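Local coordinates for protein PlaB phospholipase (Legionella pneumophila, PDB 6ZTI) that probably hydrolyses phospholipids as an alpha/beta-hydrolase virulence factor whose activity is controlled by NAD(H)-mediated tetramerization, at residues B[18-23]-B[33-38]; B[97-102]-B[272-277]; B[132-137]-B[175-180]; B[194-199]-B[224-229]. All blocks are in the same frame, centred on the assembly; numbering follows the deposited sequence.

All four contacts are buried, and none is a surface contact. Contacts 1, 2 and 4 each reach the six-stranded parallel sheet. Contacts 1 and 2 use neighbouring strands, 16-21 and 93-99, and their centres are about 8 Å apart. Both place methyl or ring carbons over an aromatic side chain. Contact 4 sits further across that sheet, on strand 191-197, and touches contact 2 through Ile273. It packs methyls round a carbonyl and a hydroxyl. Contact 3 lies off the sheet, nearest the centre of the chain, and is polar: an amide, a backbone carbonyl and a water. It meets contact 4 through Asn133 and His134.

Contact 1. Residues B[18-23]-B[33-38]; sequences VIFVHG and GELPQW
Phe20 on strand 16-21 reaches across to Leu35 and Pro36, in the first turn of helix 35-44. Its CB is directed at the helix. From there CG lies beside the backbone N and anti to the carbonyl carbon (chi1 -73°), and the ring extends to the helix start. Pro36 lies over one face of the ring. Phe20 CD1 is 3.9 Å from Pro36 CG. Phe20 CE1 comes closer, 3.7 Å from that same Pro36 CG, and also meets Pro36 CB. At the tip, Phe20 CZ is 3.8 Å from Pro36 CA. Pro36 CG stands over the ring face, 3.8 Å from the centroid of the Phe20 ring and 15° off the normal, a CH-pi contact. Phe20 CE2, across the ring from CD1, meets Leu35 CD2 at 3.7 Å. This methyl comes at the ring edge, in plane, so proline and leucine hold two different aspects of one ring. Pro36 suits the first helical turn, where its missing N-H costs no helix bond. Glu34 is the N-cap, and its O accepts from Trp38 N. The contact joins the strand and helix of the beta-alpha-beta unit 16-21, 35-44, 55-60. Phe20 also touches Ile97 of strand 93-99 and Leu57 of strand 55-60, while Leu35 packs on Ile291 of helix 286-296.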
loop_
_atom_site.group_PDB
_atom_site.type_symbol
_atom_site.label_atom_id
_atom_site.label_comp_id
_atom_site.label_asym_id
_atom_site.label_seq_id
_atom_site.Cartn_x
_atom_site.Cartn_y
_atom_site.Cartn_z
ATOM N N VAL B 18 -18.246 42.756 10.215
ATOM C CA VAL B 18 -18.576 41.339 10.345
ATOM C C VAL B 18 -18.134 40.641 9.072
ATOM O O VAL B 18 -18.385 41.139 7.971
ATOM C CB VAL B 18 -20.077 41.110 10.601
ATOM C CG1 VAL B 18 -20.391 39.602 10.656
ATOM C CG2 VAL B 18 -20.490 41.763 11.889
ATOM N N ILE B 19 -17.455 39.507 9.226
ATOM C CA ILE B 19 -17.036 38.669 8.111
ATOM C C ILE B 19 -17.563 37.262 8.366
ATOM O O ILE B 19 -17.241 36.652 9.393
ATOM C CB ILE B 19 -15.507 38.642 7.943
ATOM C CG1 ILE B 19 -14.954 40.056 7.743
ATOM C CG2 ILE B 19 -15.126 37.767 6.764
ATOM C CD1 ILE B 19 -13.436 40.116 7.760
ATOM N N PHE B 20 -18.360 36.748 7.434
ATOM C CA PHE B 20 -18.842 35.375 7.492
ATOM C C PHE B 20 -17.840 34.434 6.837
ATOM O O PHE B 20 -17.210 34.785 5.836
ATOM C CB PHE B 20 -20.200 35.266 6.800
ATOM C CG PHE B 20 -21.326 35.880 7.585
ATOM C CD1 PHE B 20 -21.607 37.234 7.470
ATOM C CD2 PHE B 20 -22.092 35.108 8.454
ATOM C CE1 PHE B 20 -22.628 37.806 8.197
ATOM C CE2 PHE B 20 -23.112 35.675 9.184
ATOM C CZ PHE B 20 -23.385 37.029 9.056
ATOM N N VAL B 21 -17.698 33.231 7.402
ATOM C CA VAL B 21 -16.740 32.241 6.909
ATOM C C VAL B 21 -17.375 30.857 6.973
ATOM O O VAL B 21 -17.772 30.403 8.051
ATOM C CB VAL B 21 -15.426 32.260 7.712
ATOM C CG1 VAL B 21 -14.421 31.277 7.131
ATOM C CG2 VAL B 21 -14.846 33.637 7.740
ATOM N N HIS B 22 -17.424 30.163 5.835
ATOM C CA HIS B 22 -18.252 28.976 5.701
ATOM C C HIS B 22 -17.467 27.697 6.023
ATOM O O HIS B 22 -16.338 27.734 6.522
ATOM C CB HIS B 22 -18.864 28.935 4.301
ATOM C CG HIS B 22 -17.858 28.936 3.192
ATOM N ND1 HIS B 22 -17.145 27.811 2.831
ATOM C CD2 HIS B 22 -17.460 29.922 2.350
ATOM C CE1 HIS B 22 -16.347 28.104 1.820
ATOM N NE2 HIS B 22 -16.520 29.379 1.506
ATOM N N GLY B 23 -18.069 26.544 5.729
ATOM C CA GLY B 23 -17.492 25.255 6.027
ATOM C C GLY B 23 -17.016 24.546 4.775
ATOM O O GLY B 23 -16.929 25.138 3.702
ATOM N N GLY B 33 -27.474 31.253 4.921
ATOM C CA GLY B 33 -28.873 31.551 5.144
ATOM C C GLY B 33 -29.115 33.018 4.843
ATOM O O GLY B 33 -28.436 33.623 4.019
ATOM N N GLU B 34 -30.087 33.602 5.543
ATOM C CA GLU B 34 -30.340 35.033 5.462
ATOM C C GLU B 34 -29.794 35.794 6.669
ATOM O O GLU B 34 -30.145 36.963 6.865
ATOM C CB GLU B 34 -31.842 35.287 5.281
ATOM C CG GLU B 34 -32.400 34.671 3.995
ATOM C CD GLU B 34 -33.847 35.065 3.693
ATOM O OE1 GLU B 34 -34.665 35.202 4.632
ATOM O OE2 GLU B 34 -34.166 35.239 2.496
ATOM N N LEU B 35 -28.902 35.178 7.445
ATOM C CA LEU B 35 -28.361 35.853 8.622
ATOM C C LEU B 35 -27.576 37.119 8.295
ATOM O O LEU B 35 -27.683 38.089 9.066
ATOM C CB LEU B 35 -27.480 34.881 9.418
ATOM C CG LEU B 35 -26.825 35.491 10.658
ATOM C CD1 LEU B 35 -27.910 36.020 11.587
ATOM C CD2 LEU B 35 -25.921 34.511 11.367
ATOM N N PRO B 36 -26.782 37.188 7.218
ATOM C CA PRO B 36 -26.113 38.465 6.894
ATOM C C PRO B 36 -27.078 39.617 6.667
ATOM O O PRO B 36 -26.894 40.702 7.234
ATOM C CB PRO B 36 -25.311 38.122 5.629
ATOM C CG PRO B 36 -25.082 36.641 5.721
ATOM C CD PRO B 36 -26.344 36.097 6.332
ATOM N N GLN B 37 -28.104 39.414 5.838
ATOM C CA GLN B 37 -29.113 40.453 5.636
ATOM C C GLN B 37 -29.808 40.816 6.944
ATOM O O GLN B 37 -30.142 41.985 7.174
ATOM C CB GLN B 37 -30.135 39.987 4.593
ATOM C CG GLN B 37 -29.581 39.969 3.163
ATOM C CD GLN B 37 -30.072 38.791 2.311
ATOM O OE1 GLN B 37 -30.611 37.804 2.822
ATOM N NE2 GLN B 37 -29.871 38.897 0.999
ATOM N N TRP B 38 -30.031 39.832 7.821
ATOM C CA TRP B 38 -30.711 40.119 9.082
ATOM C C TRP B 38 -29.839 40.955 10.011
ATOM O O TRP B 38 -30.338 41.883 10.663
ATOM C CB TRP B 38 -31.127 38.819 9.764
ATOM C CG TRP B 38 -31.937 39.027 11.015
ATOM C CD1 TRP B 38 -33.251 39.365 11.088
ATOM C CD2 TRP B 38 -31.479 38.903 12.373
ATOM N NE1 TRP B 38 -33.646 39.463 12.405
ATOM C CE2 TRP B 38 -32.574 39.185 13.210
ATOM C CE3 TRP B 38 -30.251 38.586 12.954
ATOM C CZ2 TRP B 38 -32.478 39.159 14.593
ATOM C CZ3 TRP B 38 -30.159 38.561 14.331
ATOM C CH2 TRP B 38 -31.266 38.843 15.135
#

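Contact 2. Residues B[97-102]-B[272-277]; sequences ITHSTG and GIIRSI
His99 meets Ile273 and Ile274 in a buried packing of aliphatic methyls on an imidazole, between the end of strand 93-99 and the loop that precedes helix 286-296. The closest CA pair is His99 and Ile274, 7.7 Å apart. His99 CG is anti to the backbone N (chi1 -180°), which extends the ring toward the loop. Ile274 CG2 lies over one face, 4.1 Å from the centroid of the His99 ring and 16° off its normal. This is a CH-pi contact. Ser100 CB is over the opposite face, so the ring is sandwiched. Ile273 CG2 approaches the far end of the ring, 3.5 Å from His99 NE2 and 3.6 Å from His99 CD2.

The loop has its own bracing. Gly272 O accepts two bonds from Ser276, one from N and one from OG, which arrive from opposite faces of its plane. The OG bond, Ser276 OG to Gly272 O, is 2.7 Å long. A type I turn runs from Ile274 to Ile277.

Past the strand, a type II' turn from His99 to Gly102 leads into helix 102-114. Ser100 has positive phi in that turn. This strand-turn-helix is consistent with the nucleophile elbow of alpha/beta hydrolases, and Ser100 OG has a weak bond to His266. The His266 ring also meets the ring of His99. The isoleucines offer His99 only carbon, so across this contact they can hold the ring by packing alone, and its NE2 is hydrogen-bonded outside the two segments.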
loop_
_atom_site.group_PDB
_atom_site.type_symbol
_atom_site.label_atom_id
_atom_site.label_comp_id
_atom_site.label_asym_id
_atom_site.label_seq_id
_atom_site.Cartn_x
_atom_site.Cartn_y
_atom_site.Cartn_z
ATOM N N ILE B 97 -17.847 35.362 11.967
ATOM C CA ILE B 97 -18.857 34.357 12.238
ATOM C C ILE B 97 -18.544 33.196 11.308
ATOM O O ILE B 97 -18.632 33.331 10.083
ATOM C CB ILE B 97 -20.275 34.900 12.020
ATOM C CG1 ILE B 97 -20.542 36.088 12.957
ATOM C CG2 ILE B 97 -21.285 33.806 12.229
ATOM C CD1 ILE B 97 -21.773 36.903 12.575
ATOM N N THR B 98 -18.148 32.068 11.879
ATOM C CA THR B 98 -17.674 30.930 11.112
ATOM C C THR B 98 -18.613 29.744 11.285
ATOM O O THR B 98 -19.357 29.650 12.262
ATOM C CB THR B 98 -16.256 30.531 11.553
ATOM O OG1 THR B 98 -16.330 29.848 12.808
ATOM C CG2 THR B 98 -15.346 31.769 11.718
ATOM N N HIS B 99 -18.563 28.831 10.318
ATOM C CA HIS B 99 -19.312 27.587 10.365
ATOM C C HIS B 99 -18.366 26.459 9.991
ATOM O O HIS B 99 -17.541 26.598 9.081
ATOM C CB HIS B 99 -20.535 27.620 9.423
ATOM C CG HIS B 99 -21.356 26.364 9.437
ATOM N ND1 HIS B 99 -21.590 25.620 8.301
ATOM C CD2 HIS B 99 -22.001 25.726 10.444
ATOM C CE1 HIS B 99 -22.337 24.573 8.608
ATOM N NE2 HIS B 99 -22.604 24.614 9.902
ATOM N N SER B 100 -18.459 25.361 10.736
ATOM C CA SER B 100 -17.733 24.135 10.434
ATOM C C SER B 100 -16.237 24.429 10.329
ATOM O O SER B 100 -15.640 24.908 11.300
ATOM C CB SER B 100 -18.368 23.521 9.180
ATOM O OG SER B 100 -17.765 22.294 8.838
ATOM N N THR B 101 -15.606 24.143 9.193
ATOM C CA THR B 101 -14.158 24.291 9.083
ATOM C C THR B 101 -13.704 25.735 9.215
ATOM O O THR B 101 -12.532 25.978 9.521
ATOM C CB THR B 101 -13.674 23.727 7.740
ATOM O OG1 THR B 101 -14.383 22.523 7.443
ATOM C CG2 THR B 101 -12.184 23.416 7.795
ATOM N N GLY B 102 -14.588 26.702 8.964
ATOM C CA GLY B 102 -14.192 28.091 9.086
ATOM C C GLY B 102 -13.614 28.440 10.450
ATOM O O GLY B 102 -12.774 29.339 10.560
ATOM N N GLY B 272 -30.582 23.488 9.958
ATOM C CA GLY B 272 -29.157 23.771 9.966
ATOM C C GLY B 272 -28.826 24.964 10.846
ATOM O O GLY B 272 -29.514 25.986 10.823
ATOM N N ILE B 273 -27.725 24.842 11.601
ATOM C CA ILE B 273 -27.419 25.836 12.631
ATOM C C ILE B 273 -27.363 27.256 12.064
ATOM O O ILE B 273 -27.746 28.208 12.753
ATOM C CB ILE B 273 -26.118 25.469 13.364
ATOM C CG1 ILE B 273 -25.836 26.467 14.493
ATOM C CG2 ILE B 273 -24.947 25.422 12.402
ATOM C CD1 ILE B 273 -24.874 25.941 15.564
ATOM N N ILE B 274 -26.903 27.437 10.816
ATOM C CA ILE B 274 -26.956 28.768 10.200
ATOM C C ILE B 274 -27.795 28.735 8.922
ATOM O O ILE B 274 -28.464 29.719 8.584
ATOM C CB ILE B 274 -25.541 29.342 9.939
ATOM C CG1 ILE B 274 -25.638 30.763 9.349
ATOM C CG2 ILE B 274 -24.731 28.435 9.040
ATOM C CD1 ILE B 274 -24.299 31.508 9.204
ATOM N N ARG B 275 -27.803 27.598 8.220
ATOM C CA ARG B 275 -28.509 27.521 6.945
ATOM C C ARG B 275 -30.007 27.771 7.092
ATOM O O ARG B 275 -30.638 28.292 6.165
ATOM C CB ARG B 275 -28.277 26.152 6.301
ATOM C CG ARG B 275 -28.875 26.020 4.901
ATOM C CD ARG B 275 -28.112 26.856 3.881
ATOM N NE ARG B 275 -28.593 26.664 2.514
ATOM C CZ ARG B 275 -29.578 27.364 1.961
ATOM N NH1 ARG B 275 -30.206 28.305 2.658
ATOM N NH2 ARG B 275 -29.934 27.117 0.707
ATOM N N SER B 276 -30.596 27.407 8.232
ATOM C CA SER B 276 -32.041 27.494 8.414
ATOM C C SER B 276 -32.532 28.892 8.798
ATOM O O SER B 276 -33.751 29.095 8.891
ATOM C CB SER B 276 -32.488 26.481 9.473
ATOM O OG SER B 276 -32.081 26.857 10.775
ATOM N N ILE B 277 -31.634 29.859 8.975
ATOM C CA ILE B 277 -32.009 31.203 9.405
ATOM C C ILE B 277 -32.637 31.953 8.238
ATOM O O ILE B 277 -32.031 32.079 7.168
ATOM C CB ILE B 277 -30.784 31.961 9.939
ATOM C CG1 ILE B 277 -30.195 31.240 11.148
ATOM C CG2 ILE B 277 -31.147 33.386 10.304
ATOM C CD1 ILE B 277 -28.945 31.887 11.686
#

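Contact 3. Residues B[132-137]-B[175-180]; sequences ANHGSA and QLNESW
Asn177 CG lies beside its backbone N and anti to the carbonyl carbon (chi1 -70°), which carries the amide from helix 171-180 to the carbonyl of Asn133. His134 has the same kind of first torsion, and its ring comes to stand next to that amide. Asn177 ND2 gives a nearly straight hydrogen bond of 2.8 Å to Asn133 O, with an N-H...O angle of 174°. The acceptor lies in the plane of the amide. Seen from the carbonyl, however, the donor is tilted 31° from its plane.

A water bridges the two side chains. It accepts from Asn177 ND2 at 2.9 Å and is hydrogen-bonded to His134 ND1 at 2.8 Å, in the plane of the imidazole. The ND2 group thus has two partners, a carbonyl and a water. The ring and the amide are steeply inclined to each other, and His134 ND1 is 3.4 Å from Asn177 ND2.

Segment 132-137 follows strand 123-129 of the parallel sheet. It opens with a type I turn from Ala132 to Gly135, closed by Gly135 N to Ala132 O at 3.1 Å. At the backbone angles of Gly135, with positive phi, a CB would run into the carbonyl O of His134. The turn presents the Asn133 carbonyl to the helix.

Arg107 of helix 102-114 bonds both asparagines. Its NH2 bonds Asn177 OD1 and its NE bonds Asn133 OD1. The other nitrogen of the His134 ring, NE2, is hydrogen-bonded to Asn227 O.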
loop_
_atom_site.group_PDB
_atom_site.type_symbol
_atom_site.label_atom_id
_atom_site.label_comp_id
_atom_site.label_asym_id
_atom_site.label_seq_id
_atom_site.Cartn_x
_atom_site.Cartn_y
_atom_site.Cartn_z
ATOM N N ALA B 132 -15.380 22.274 13.694
ATOM C CA ALA B 132 -14.715 20.969 13.797
ATOM C C ALA B 132 -13.336 21.135 14.440
ATOM O O ALA B 132 -12.302 20.741 13.899
ATOM C CB ALA B 132 -14.612 20.312 12.427
ATOM N N ASN B 133 -13.341 21.717 15.642
ATOM C CA ASN B 133 -12.086 22.122 16.267
ATOM C C ASN B 133 -11.217 20.937 16.647
ATOM O O ASN B 133 -9.989 21.063 16.655
ATOM C CB ASN B 133 -12.364 22.994 17.482
ATOM C CG ASN B 133 -12.694 24.418 17.093
ATOM O OD1 ASN B 133 -12.062 25.001 16.205
ATOM N ND2 ASN B 133 -13.697 24.980 17.735
ATOM N N HIS B 134 -11.814 19.789 16.972
ATOM C CA HIS B 134 -11.047 18.580 17.234
ATOM C C HIS B 134 -11.307 17.510 16.174
ATOM O O HIS B 134 -11.059 16.329 16.419
ATOM C CB HIS B 134 -11.354 18.044 18.633
ATOM C CG HIS B 134 -11.028 19.009 19.730
ATOM N ND1 HIS B 134 -9.770 19.110 20.294
ATOM C CD2 HIS B 134 -11.797 19.925 20.361
ATOM C CE1 HIS B 134 -9.785 20.048 21.224
ATOM N NE2 HIS B 134 -11.006 20.549 21.291
ATOM N N GLY B 135 -11.821 17.901 15.011
ATOM C CA GLY B 135 -11.971 17.004 13.877
ATOM C C GLY B 135 -13.399 16.524 13.695
ATOM O O GLY B 135 -14.300 16.798 14.492
ATOM N N SER B 136 -13.586 15.773 12.608
ATOM C CA SER B 136 -14.856 15.155 12.245
ATOM C C SER B 136 -14.627 13.680 11.961
ATOM O O SER B 136 -13.746 13.329 11.174
ATOM C CB SER B 136 -15.475 15.807 11.004
ATOM O OG SER B 136 -16.528 15.003 10.489
ATOM N N ALA B 137 -15.432 12.823 12.589
ATOM C CA ALA B 137 -15.311 11.389 12.356
ATOM C C ALA B 137 -15.529 11.037 10.896
ATOM O O ALA B 137 -15.026 10.006 10.430
ATOM C CB ALA B 137 -16.310 10.641 13.237
ATOM N N GLN B 175 -1.362 19.883 16.564
ATOM C CA GLN B 175 -0.411 20.988 16.639
ATOM C C GLN B 175 -1.123 22.309 16.888
ATOM O O GLN B 175 -0.714 23.097 17.752
ATOM C CB GLN B 175 0.407 21.051 15.347
ATOM C CG GLN B 175 1.346 22.258 15.226
ATOM C CD GLN B 175 2.169 22.222 13.957
ATOM O OE1 GLN B 175 1.680 22.558 12.873
ATOM N NE2 GLN B 175 3.425 21.814 14.081
ATOM N N LEU B 176 -2.185 22.588 16.132
ATOM C CA LEU B 176 -2.884 23.852 16.331
ATOM C C LEU B 176 -3.497 23.924 17.727
ATOM O O LEU B 176 -3.364 24.934 18.425
ATOM C CB LEU B 176 -3.952 24.035 15.253
ATOM C CG LEU B 176 -4.729 25.351 15.323
ATOM C CD1 LEU B 176 -3.816 26.568 15.152
ATOM C CD2 LEU B 176 -5.840 25.371 14.282
ATOM N N ASN B 177 -4.135 22.844 18.172
ATOM C CA ASN B 177 -4.831 22.902 19.444
ATOM C C ASN B 177 -3.869 22.872 20.618
ATOM O O ASN B 177 -4.173 23.435 21.676
ATOM C CB ASN B 177 -5.828 21.761 19.507
ATOM C CG ASN B 177 -6.964 21.966 18.552
ATOM O OD1 ASN B 177 -7.161 23.072 18.024
ATOM N ND2 ASN B 177 -7.713 20.917 18.305
ATOM N N GLU B 178 -2.700 22.250 20.455
ATOM C CA GLU B 178 -1.696 22.356 21.502
ATOM C C GLU B 178 -1.169 23.779 21.586
ATOM O O GLU B 178 -0.978 24.315 22.683
ATOM C CB GLU B 178 -0.570 21.363 21.253
ATOM C CG GLU B 178 0.560 21.506 22.249
ATOM C CD GLU B 178 1.554 20.360 22.205
ATOM O OE1 GLU B 178 1.691 19.721 21.140
ATOM O OE2 GLU B 178 2.196 20.104 23.246
ATOM N N SER B 179 -0.943 24.418 20.437
ATOM C CA SER B 179 -0.618 25.840 20.450
ATOM C C SER B 179 -1.668 26.630 21.222
ATOM O O SER B 179 -1.332 27.503 22.031
ATOM C CB SER B 179 -0.504 26.369 19.020
ATOM O OG SER B 179 0.017 27.689 18.998
ATOM N N TRP B 180 -2.951 26.323 21.003
ATOM C CA TRP B 180 -4.009 27.150 21.568
ATOM C C TRP B 180 -4.125 26.988 23.071
ATOM O O TRP B 180 -4.805 27.800 23.709
ATOM C CB TRP B 180 -5.343 26.853 20.876
ATOM C CG TRP B 180 -5.609 27.837 19.778
ATOM C CD1 TRP B 180 -4.988 27.893 18.564
ATOM C CD2 TRP B 180 -6.541 28.932 19.801
ATOM N NE1 TRP B 180 -5.481 28.940 17.831
ATOM C CE2 TRP B 180 -6.426 29.602 18.570
ATOM C CE3 TRP B 180 -7.455 29.409 20.746
ATOM C CZ2 TRP B 180 -7.198 30.717 18.252
ATOM C CZ3 TRP B 180 -8.229 30.523 20.425
ATOM C CH2 TRP B 180 -8.094 31.163 19.195
HETATM O O HOH W 1 -7.196 18.336 19.611
#

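Contact 4. Residues B[194-199]-B[224-229]; sequences VLTGQK and AATNMN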
loop_
_atom_site.group_PDB
_atom_site.type_symbol
_atom_site.label_atom_id
_atom_site.label_comp_id
_atom_site.label_asym_id
_atom_site.label_seq_id
_atom_site.Cartn_x
_atom_site.Cartn_y
_atom_site.Cartn_z
ATOM N N VAL B 194 -18.099 29.497 21.091
ATOM C CA VAL B 194 -18.491 28.316 20.333
ATOM C C VAL B 194 -19.975 28.078 20.551
ATOM O O VAL B 194 -20.440 28.005 21.694
ATOM C CB VAL B 194 -17.681 27.076 20.731
ATOM C CG1 VAL B 194 -18.305 25.820 20.102
ATOM C CG2 VAL B 194 -16.203 27.261 20.302
ATOM N N LEU B 195 -20.722 28.005 19.467
ATOM C CA LEU B 195 -22.113 27.598 19.526
ATOM C C LEU B 195 -22.293 26.372 18.652
ATOM O O LEU B 195 -21.735 26.297 17.558
ATOM C CB LEU B 195 -23.032 28.727 19.063
ATOM C CG LEU B 195 -22.931 30.060 19.813
ATOM C CD1 LEU B 195 -23.777 31.136 19.126
ATOM C CD2 LEU B 195 -23.373 29.926 21.241
ATOM N N THR B 196 -23.044 25.392 19.137
ATOM C CA THR B 196 -23.343 24.252 18.285
ATOM C C THR B 196 -24.669 23.645 18.714
ATOM O O THR B 196 -25.289 24.069 19.694
ATOM C CB THR B 196 -22.215 23.221 18.328
ATOM O OG1 THR B 196 -22.377 22.288 17.252
ATOM C CG2 THR B 196 -22.250 22.516 19.625
ATOM N N GLY B 197 -25.114 22.658 17.938
ATOM C CA GLY B 197 -26.320 21.931 18.245
ATOM C C GLY B 197 -26.009 20.446 18.245
ATOM O O GLY B 197 -24.915 20.024 17.862
ATOM N N GLN B 198 -26.996 19.660 18.668
ATOM C CA GLN B 198 -26.846 18.210 18.734
ATOM C C GLN B 198 -28.081 17.487 18.212
ATOM O O GLN B 198 -28.388 16.372 18.652
ATOM C CB GLN B 198 -26.553 17.754 20.155
ATOM C CG GLN B 198 -27.535 18.227 21.175
ATOM C CD GLN B 198 -27.311 17.519 22.471
ATOM O OE1 GLN B 198 -26.176 17.419 22.942
ATOM N NE2 GLN B 198 -28.372 16.979 23.038
ATOM N N LYS B 199 -28.770 18.093 17.259
ATOM C CA LYS B 199 -29.940 17.512 16.617
ATOM C C LYS B 199 -29.527 16.889 15.285
ATOM O O LYS B 199 -28.801 17.515 14.509
ATOM C CB LYS B 199 -30.998 18.596 16.377
ATOM C CG LYS B 199 -32.419 18.098 16.280
ATOM C CD LYS B 199 -32.951 17.719 17.656
ATOM C CE LYS B 199 -34.442 17.427 17.605
ATOM N NZ LYS B 199 -34.895 16.661 18.801
ATOM N N ALA B 224 -18.553 17.424 21.656
ATOM C CA ALA B 224 -17.281 17.495 22.351
ATOM C C ALA B 224 -16.157 17.948 21.432
ATOM O O ALA B 224 -15.197 18.567 21.900
ATOM C CB ALA B 224 -16.930 16.137 22.971
ATOM N N ALA B 225 -16.251 17.660 20.133
ATOM C CA ALA B 225 -15.214 18.107 19.213
ATOM C C ALA B 225 -15.335 19.575 18.828
ATOM O O ALA B 225 -14.445 20.084 18.134
ATOM C CB ALA B 225 -15.221 17.274 17.940
ATOM N N THR B 226 -16.397 20.271 19.245
ATOM C CA THR B 226 -16.477 21.704 18.981
ATOM C C THR B 226 -15.871 22.538 20.104
ATOM O O THR B 226 -15.474 23.684 19.869
ATOM C CB THR B 226 -17.926 22.179 18.783
ATOM O OG1 THR B 226 -18.638 22.144 20.030
ATOM C CG2 THR B 226 -18.669 21.354 17.761
ATOM N N ASN B 227 -15.801 21.988 21.308
ATOM C CA ASN B 227 -15.550 22.769 22.506
ATOM C C ASN B 227 -14.083 23.174 22.593
ATOM O O ASN B 227 -13.192 22.320 22.568
ATOM C CB ASN B 227 -15.948 21.958 23.732
ATOM C CG ASN B 227 -16.252 22.817 24.925
ATOM O OD1 ASN B 227 -15.824 23.963 25.016
ATOM N ND2 ASN B 227 -16.994 22.256 25.866
ATOM N N MET B 228 -13.833 24.471 22.736
ATOM C CA MET B 228 -12.466 24.938 22.949
ATOM C C MET B 228 -12.038 24.897 24.409
ATOM O O MET B 228 -10.931 25.343 24.722
ATOM C CB MET B 228 -12.317 26.352 22.397
ATOM C CG MET B 228 -12.345 26.374 20.898
ATOM S SD MET B 228 -10.966 25.503 20.148
ATOM C CE MET B 228 -9.595 26.454 20.814
ATOM N N ASN B 229 -12.883 24.391 25.300
ATOM C CA ASN B 229 -12.508 24.096 26.680
ATOM C C ASN B 229 -12.047 22.646 26.690
ATOM O O ASN B 229 -12.865 21.729 26.602
ATOM C CB ASN B 229 -13.682 24.309 27.637
ATOM C CG ASN B 229 -14.204 25.742 27.633
ATOM O OD1 ASN B 229 -13.526 26.669 28.080
ATOM N ND2 ASN B 229 -15.418 25.922 27.155
#
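Strand 191-197 passes the short, weakly bonded helix at about 223-226, with the CA atoms of Val194 and Asn227 6.6 Å apart, and Val194 and Thr196 both direct their CB toward segment 224-229. Both methyls of Val194 close on the backbone carbonyl of Thr226, whose O also accepts a hydrogen bond from Asn133 ND2. Val194 CG1 is anti to the backbone N (chi1 169°) and lies 3.6 Å from Thr226 O. Val194 CG2 is 3.7 Å from the same Thr226 O and 4.0 Å from Met228 CG, with the valine and methionine side chains roughly at right angles. Two methyls touch Thr226 OG1 from directions about a right angle apart: Val194 CG1, and Thr196 CG2 at 3.7 Å. The polar partner of this hydroxyl is Val223 O, one turn back. Thr226 CG2 fits against Thr196 CB and OG1.

Strand 191-197 belongs to the parallel sheet of the alpha/beta-hydrolase domain, between strands 123-129 and 257-261. Thr226 and Val194 both touch Phe258 on the latter. Segment 224-229 leads toward strand 231-238 of the mixed sheet.

Asn227 turns from the strand and forms an Asx turn. Asn227 OD1 accepts from Asn229 N at 3.0 Å, with the donor above the carbonyl plane. Asn229 ND2 reaches the same Asn227 OD1 at 2.9 Å, in plane and on a lone pair. Asn227 ND2 is bonded to Asn450 O.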